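Local coordinates for beta-galactosidase (Bacillus circulans, PDB 4MAD), which probably hydrolyses terminal non-reducing beta-D-galactose residues from beta-D-galactosides, as a family 35 glycosyl hydrolase, at residues A[515-520]-A[570-575]; A[541-546]-A[565-570]. One frame throughout, in Å; residues are numbered along the deposited sequence.

Interaction 1 (A[515-520]-A[570-575]); sequences FHKGIL and ENEIIL
K517 and E572 meet diagonally across two antiparallel strands, 515-520 and 570-575. The K517 side chain leaves with CG anti to the backbone N (chi1 -175°) and passes I574, its CG 4.2 Å from I574 CG1. The chain then bends at its last two torsions, bringing NZ within 3.3 Å of E572 OE2 in a salt bridge whose hydrogen bond is weak. With an alanine here, E572 would probably lose its cationic mate and I574 CG1 the methylene it lies against. Further along this face, I519 CG2 presses on E570 CB at 3.7 Å.

The other face is buried. L575 CD2 lies 3.8 Å from H516 CD2, at the imidazole edge and near its plane; ND1 is hydrogen-bonded to H364 and NE2 to H581. G518 offers no side chain opposite I573, whose CG1 instead meets L520 CB diagonally at 4.1 Å. N571 ND2 approaches L520 O from above the carbonyl plane, 38° out of it, at 3.3 Å, and also donates to Q567 O.

Paired backbone bonds join H516 with L575 and G518 with I573, where G518 N to I573 O is 2.9 Å; L520 N donates to N571 O, but the return from N571 N to L520 O is weak. This ladder lies inside an antiparallel sheet, consistent with the jelly roll of a galactose-binding-type domain.

Interaction 2 (A[541-546]-A[565-570]); sequences FVNGHH and FLQEGE
H545 and F565 lie flat on one another in an offset stack, their planes only 4° apart and the ring centroids separated by 4.0 Å. The offset puts F565 CD1 over the centre of the imidazole. It also brings H545 CB over the middle of the phenyl face, 3.6 Å from its centroid, as a CH-pi contact. One face of F565 therefore carries both the imidazole and the methylene that bears it. The F565 chi2 of 2° turns the ring nearly into the plane of its own CA and CB, laying it broadside along H545. F565 also touches L547 and V44, the latter in a loop of the barrel part of the chain.

The histidine is set in place by a two-residue beta hairpin: V542 to H545 form a type I' turn that links strands 537-542 and 545-551. V542 N donates to H545 O at 2.9 Å, and H545 N returns a bond to V542 O at 2.8 Å. N543 and G544 take the positive phi values such a turn needs.

N543, at the first corner of the turn, has its CB directed toward 565-570, 3.6 Å from F565 O. Its CG stands beside the backbone N (chi1 -63°), which lays the amide carbon against the same carbonyl, N543 CG being likewise 3.6 Å from F565 O. The N543 side chain also touches E572. Next to it, V542 CG1 meets L566 CD2 at 3.9 Å. The same V542 CG1 also lies 3.9 Å from F565 O. L566 CB starts off away from the hairpin, and the end of its side chain comes back to V542 while also touching A525 and N571.

Interactions 1 and 2 share E570 and strand 569-577, and interaction 2 is nested inside the chain loop that interaction 1 closes. Interaction 1 is mostly buried and rests on a regular backbone ladder, with a salt bridge at its more open face. Interaction 2 is only partly buried, less extensive, and depends on ring stacking and methyl contacts between a hairpin turn and the loop leading into the shared strand. The two are joined through strand 537-542, which lies along the other edge of 569-577, and the turn that follows it: probable backbone hydrogen bonds run from F541 N to I574 O, 2.8 Å, and from N543 N to E572 O, 3.0 Å.

Interaction 1 (A[515-520]-A[570-575])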
loop_
_atom_site.group_PDB
_atom_site.type_symbol
_atom_site.label_atom_id
_atom_site.label_comp_id
_atom_site.label_asym_id
_atom_site.label_seq_id
_atom_site.Cartn_x
_atom_site.Cartn_y
_atom_site.Cartn_z
ATOM N N PHE A 515 -11.012 -0.941 -22.286
ATOM C CA PHE A 515 -10.706 0.411 -21.963
ATOM C C PHE A 515 -11.811 1.347 -22.491
ATOM O O PHE A 515 -12.228 1.222 -23.596
ATOM C CB PHE A 515 -9.379 0.815 -22.554
ATOM C CG PHE A 515 -8.208 0.048 -22.007
ATOM C CD1 PHE A 515 -7.569 0.441 -20.884
ATOM C CD2 PHE A 515 -7.748 -1.075 -22.642
ATOM C CE1 PHE A 515 -6.525 -0.232 -20.412
ATOM C CE2 PHE A 515 -6.703 -1.732 -22.166
ATOM C CZ PHE A 515 -6.095 -1.322 -21.049
ATOM N N HIS A 516 -12.255 2.268 -21.705
ATOM C CA HIS A 516 -13.284 3.149 -22.118
ATOM C C HIS A 516 -12.702 4.540 -21.993
ATOM O O HIS A 516 -12.152 4.839 -20.994
ATOM C CB HIS A 516 -14.415 3.026 -21.169
ATOM C CG HIS A 516 -15.102 1.715 -21.218
ATOM N ND1 HIS A 516 -15.902 1.345 -22.253
ATOM C CD2 HIS A 516 -15.111 0.683 -20.357
ATOM C CE1 HIS A 516 -16.391 0.147 -22.021
ATOM N NE2 HIS A 516 -15.912 -0.284 -20.883
ATOM N N LYS A 517 -12.836 5.381 -22.998
ATOM C CA LYS A 517 -12.207 6.685 -22.970
ATOM C C LYS A 517 -13.167 7.837 -23.088
ATOM O O LYS A 517 -14.006 7.821 -23.891
ATOM C CB LYS A 517 -11.166 6.829 -24.041
ATOM C CG LYS A 517 -10.429 8.099 -23.950
ATOM C CD LYS A 517 -9.632 8.328 -25.137
ATOM C CE LYS A 517 -8.306 8.736 -24.769
ATOM N NZ LYS A 517 -8.161 10.156 -25.020
ATOM N N GLY A 518 -12.983 8.810 -22.213
ATOM C CA GLY A 518 -13.834 9.960 -22.126
ATOM C C GLY A 518 -13.070 11.239 -21.819
ATOM O O GLY A 518 -11.971 11.189 -21.412
ATOM N N ILE A 519 -13.713 12.371 -22.012
ATOM C CA ILE A 519 -13.110 13.655 -21.749
ATOM C C ILE A 519 -13.878 14.431 -20.669
ATOM O O ILE A 519 -15.046 14.556 -20.757
ATOM C CB ILE A 519 -13.081 14.492 -23.024
ATOM C CG1 ILE A 519 -12.361 13.742 -24.126
ATOM C CG2 ILE A 519 -12.376 15.741 -22.820
ATOM C CD1 ILE A 519 -10.953 13.822 -23.988
ATOM N N LEU A 520 -13.176 14.942 -19.672
ATOM C CA LEU A 520 -13.747 15.765 -18.646
ATOM C C LEU A 520 -13.252 17.160 -18.901
ATOM O O LEU A 520 -12.107 17.369 -19.008
ATOM C CB LEU A 520 -13.262 15.340 -17.303
ATOM C CG LEU A 520 -13.666 16.186 -16.104
ATOM C CD1 LEU A 520 -15.077 16.255 -16.017
ATOM C CD2 LEU A 520 -13.092 15.722 -14.839
ATOM N N GLU A 570 -9.508 20.175 -21.230
ATOM C CA GLU A 570 -9.860 18.800 -21.396
ATOM C C GLU A 570 -8.939 17.885 -20.630
ATOM O O GLU A 570 -7.787 18.123 -20.548
ATOM C CB GLU A 570 -9.842 18.457 -22.865
ATOM C CG GLU A 570 -10.858 19.209 -23.623
ATOM C CD GLU A 570 -10.925 18.776 -25.038
ATOM O OE1 GLU A 570 -9.969 18.191 -25.560
ATOM O OE2 GLU A 570 -11.965 19.036 -25.623
ATOM N N ASN A 571 -9.503 16.824 -20.087
ATOM C CA ASN A 571 -8.794 15.884 -19.265
ATOM C C ASN A 571 -9.132 14.512 -19.774
ATOM O O ASN A 571 -10.240 14.267 -20.099
ATOM C CB ASN A 571 -9.249 16.007 -17.811
ATOM C CG ASN A 571 -8.752 17.285 -17.132
ATOM O OD1 ASN A 571 -7.764 17.306 -16.478
ATOM N ND2 ASN A 571 -9.492 18.344 -17.304
ATOM N N GLU A 572 -8.156 13.628 -19.816
ATOM C CA GLU A 572 -8.380 12.339 -20.362
ATOM C C GLU A 572 -8.754 11.335 -19.270
ATOM O O GLU A 572 -8.001 11.085 -18.425
ATOM C CB GLU A 572 -7.119 11.903 -21.085
ATOM C CG GLU A 572 -7.097 10.518 -21.480
ATOM C CD GLU A 572 -5.709 10.072 -21.987
ATOM O OE1 GLU A 572 -4.932 9.496 -21.213
ATOM O OE2 GLU A 572 -5.430 10.350 -23.156
ATOM N N ILE A 573 -9.950 10.791 -19.349
ATOM C CA ILE A 573 -10.375 9.783 -18.428
ATOM C C ILE A 573 -10.399 8.444 -19.110
ATOM O O ILE A 573 -11.093 8.253 -20.038
ATOM C CB ILE A 573 -11.785 10.033 -17.969
ATOM C CG1 ILE A 573 -11.939 11.450 -17.423
ATOM C CG2 ILE A 573 -12.127 9.075 -16.953
ATOM C CD1 ILE A 573 -10.971 11.852 -16.456
ATOM N N ILE A 574 -9.613 7.529 -18.590
ATOM C CA ILE A 574 -9.587 6.171 -19.099
ATOM C C ILE A 574 -9.906 5.164 -18.034
ATOM O O ILE A 574 -9.296 5.166 -17.027
ATOM C CB ILE A 574 -8.224 5.809 -19.682
ATOM C CG1 ILE A 574 -7.958 6.660 -20.896
ATOM C CG2 ILE A 574 -8.214 4.398 -20.125
ATOM C CD1 ILE A 574 -6.665 6.567 -21.382
ATOM N N LEU A 575 -10.895 4.346 -18.292
ATOM C CA LEU A 575 -11.372 3.422 -17.316
ATOM C C LEU A 575 -11.242 2.060 -17.891
ATOM O O LEU A 575 -11.694 1.875 -18.943
ATOM C CB LEU A 575 -12.812 3.688 -17.045
ATOM C CG LEU A 575 -13.567 2.813 -16.102
ATOM C CD1 LEU A 575 -14.671 3.540 -15.413
ATOM C CD2 LEU A 575 -14.096 1.666 -16.816
#

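Interaction 2 (A[541-546]-A[565-570])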
loop_
_atom_site.group_PDB
_atom_site.type_symbol
_atom_site.label_atom_id
_atom_site.label_comp_id
_atom_site.label_asym_id
_atom_site.label_seq_id
_atom_site.Cartn_x
_atom_site.Cartn_y
_atom_site.Cartn_z
ATOM N N PHE A 541 -7.651 5.816 -14.838
ATOM C CA PHE A 541 -6.530 6.706 -15.098
ATOM C C PHE A 541 -7.059 8.103 -15.349
ATOM O O PHE A 541 -8.013 8.253 -16.010
ATOM C CB PHE A 541 -5.663 6.226 -16.285
ATOM C CG PHE A 541 -5.130 4.834 -16.110
ATOM C CD1 PHE A 541 -3.859 4.627 -15.675
ATOM C CD2 PHE A 541 -5.936 3.750 -16.313
ATOM C CE1 PHE A 541 -3.403 3.356 -15.481
ATOM C CE2 PHE A 541 -5.455 2.495 -16.122
ATOM C CZ PHE A 541 -4.225 2.312 -15.692
ATOM N N VAL A 542 -6.443 9.110 -14.780
ATOM C CA VAL A 542 -6.818 10.476 -15.072
ATOM C C VAL A 542 -5.573 11.201 -15.572
ATOM O O VAL A 542 -4.625 11.245 -14.924
ATOM C CB VAL A 542 -7.398 11.155 -13.831
ATOM C CG1 VAL A 542 -7.594 12.650 -14.024
ATOM C CG2 VAL A 542 -8.649 10.443 -13.440
ATOM N N ASN A 543 -5.580 11.614 -16.806
ATOM C CA ASN A 543 -4.401 12.204 -17.360
ATOM C C ASN A 543 -3.191 11.302 -17.161
ATOM O O ASN A 543 -2.114 11.767 -16.980
ATOM C CB ASN A 543 -4.156 13.612 -16.834
ATOM C CG ASN A 543 -5.274 14.571 -17.214
ATOM O OD1 ASN A 543 -5.772 15.247 -16.397
ATOM N ND2 ASN A 543 -5.693 14.542 -18.423
ATOM N N GLY A 544 -3.409 10.005 -17.222
ATOM C CA GLY A 544 -2.336 9.049 -17.077
ATOM C C GLY A 544 -2.012 8.654 -15.654
ATOM O O GLY A 544 -1.256 7.765 -15.434
ATOM N N HIS A 545 -2.685 9.284 -14.716
ATOM C CA HIS A 545 -2.475 9.032 -13.323
ATOM C C HIS A 545 -3.376 7.886 -12.898
ATOM O O HIS A 545 -4.534 7.973 -12.994
ATOM C CB HIS A 545 -2.812 10.234 -12.518
ATOM C CG HIS A 545 -1.907 11.394 -12.749
ATOM N ND1 HIS A 545 -0.634 11.444 -12.265
ATOM C CD2 HIS A 545 -2.102 12.543 -13.410
ATOM C CE1 HIS A 545 -0.084 12.585 -12.612
ATOM N NE2 HIS A 545 -0.950 13.259 -13.326
ATOM N N HIS A 546 -2.765 6.848 -12.375
ATOM C CA HIS A 546 -3.492 5.638 -12.012
ATOM C C HIS A 546 -4.096 5.832 -10.620
ATOM O O HIS A 546 -3.413 5.865 -9.679
ATOM C CB HIS A 546 -2.543 4.432 -12.000
ATOM C CG HIS A 546 -3.223 3.136 -11.717
ATOM N ND1 HIS A 546 -2.675 1.915 -12.010
ATOM C CD2 HIS A 546 -4.441 2.884 -11.213
ATOM C CE1 HIS A 546 -3.520 0.967 -11.667
ATOM N NE2 HIS A 546 -4.604 1.536 -11.192
ATOM N N PHE A 565 -3.841 16.002 -10.381
ATOM C CA PHE A 565 -4.045 15.090 -11.457
ATOM C C PHE A 565 -4.802 15.741 -12.650
ATOM O O PHE A 565 -4.712 15.298 -13.738
ATOM C CB PHE A 565 -4.771 13.865 -10.947
ATOM C CG PHE A 565 -3.912 12.914 -10.121
ATOM C CD1 PHE A 565 -2.609 13.177 -9.829
ATOM C CD2 PHE A 565 -4.446 11.751 -9.643
ATOM C CE1 PHE A 565 -1.885 12.317 -9.090
ATOM C CE2 PHE A 565 -3.722 10.906 -8.937
ATOM C CZ PHE A 565 -2.445 11.189 -8.641
ATOM N N LEU A 566 -5.627 16.721 -12.342
ATOM C CA LEU A 566 -6.416 17.502 -13.279
ATOM C C LEU A 566 -5.718 18.759 -13.858
ATOM O O LEU A 566 -4.758 19.229 -13.332
ATOM C CB LEU A 566 -7.723 17.941 -12.634
ATOM C CG LEU A 566 -8.733 16.877 -12.194
ATOM C CD1 LEU A 566 -9.893 17.384 -11.414
ATOM C CD2 LEU A 566 -9.169 16.109 -13.349
ATOM N N GLN A 567 -6.252 19.223 -14.971
ATOM C CA GLN A 567 -5.816 20.440 -15.599
ATOM C C GLN A 567 -6.984 21.196 -16.177
ATOM O O GLN A 567 -8.018 20.649 -16.459
ATOM C CB GLN A 567 -4.779 20.184 -16.663
ATOM C CG GLN A 567 -5.279 19.489 -17.877
ATOM C CD GLN A 567 -4.135 18.952 -18.703
ATOM O OE1 GLN A 567 -3.329 18.199 -18.213
ATOM N NE2 GLN A 567 -4.051 19.353 -19.924
ATOM N N GLU A 568 -6.797 22.492 -16.326
ATOM C CA GLU A 568 -7.831 23.294 -16.930
ATOM C C GLU A 568 -8.011 22.856 -18.327
ATOM O O GLU A 568 -7.082 22.636 -18.998
ATOM C CB GLU A 568 -7.470 24.774 -16.905
ATOM C CG GLU A 568 -7.951 25.428 -15.638
ATOM C CD GLU A 568 -7.260 26.738 -15.305
ATOM O OE1 GLU A 568 -6.791 27.421 -16.224
ATOM O OE2 GLU A 568 -7.213 27.074 -14.108
ATOM N N GLY A 569 -9.233 22.792 -18.777
ATOM C CA GLY A 569 -9.465 22.301 -20.115
ATOM C C GLY A 569 -9.880 20.859 -20.168
ATOM O O GLY A 569 -10.535 20.402 -19.294
ATOM N N GLU A 570 -9.508 20.175 -21.230
ATOM C CA GLU A 570 -9.860 18.800 -21.396
ATOM C C GLU A 570 -8.939 17.885 -20.630
ATOM O O GLU A 570 -7.787 18.123 -20.548
ATOM C CB GLU A 570 -9.842 18.457 -22.865
ATOM C CG GLU A 570 -10.858 19.209 -23.623
ATOM C CD GLU A 570 -10.925 18.776 -25.038
ATOM O OE1 GLU A 570 -9.969 18.191 -25.560
ATOM O OE2 GLU A 570 -11.965 19.036 -25.623
#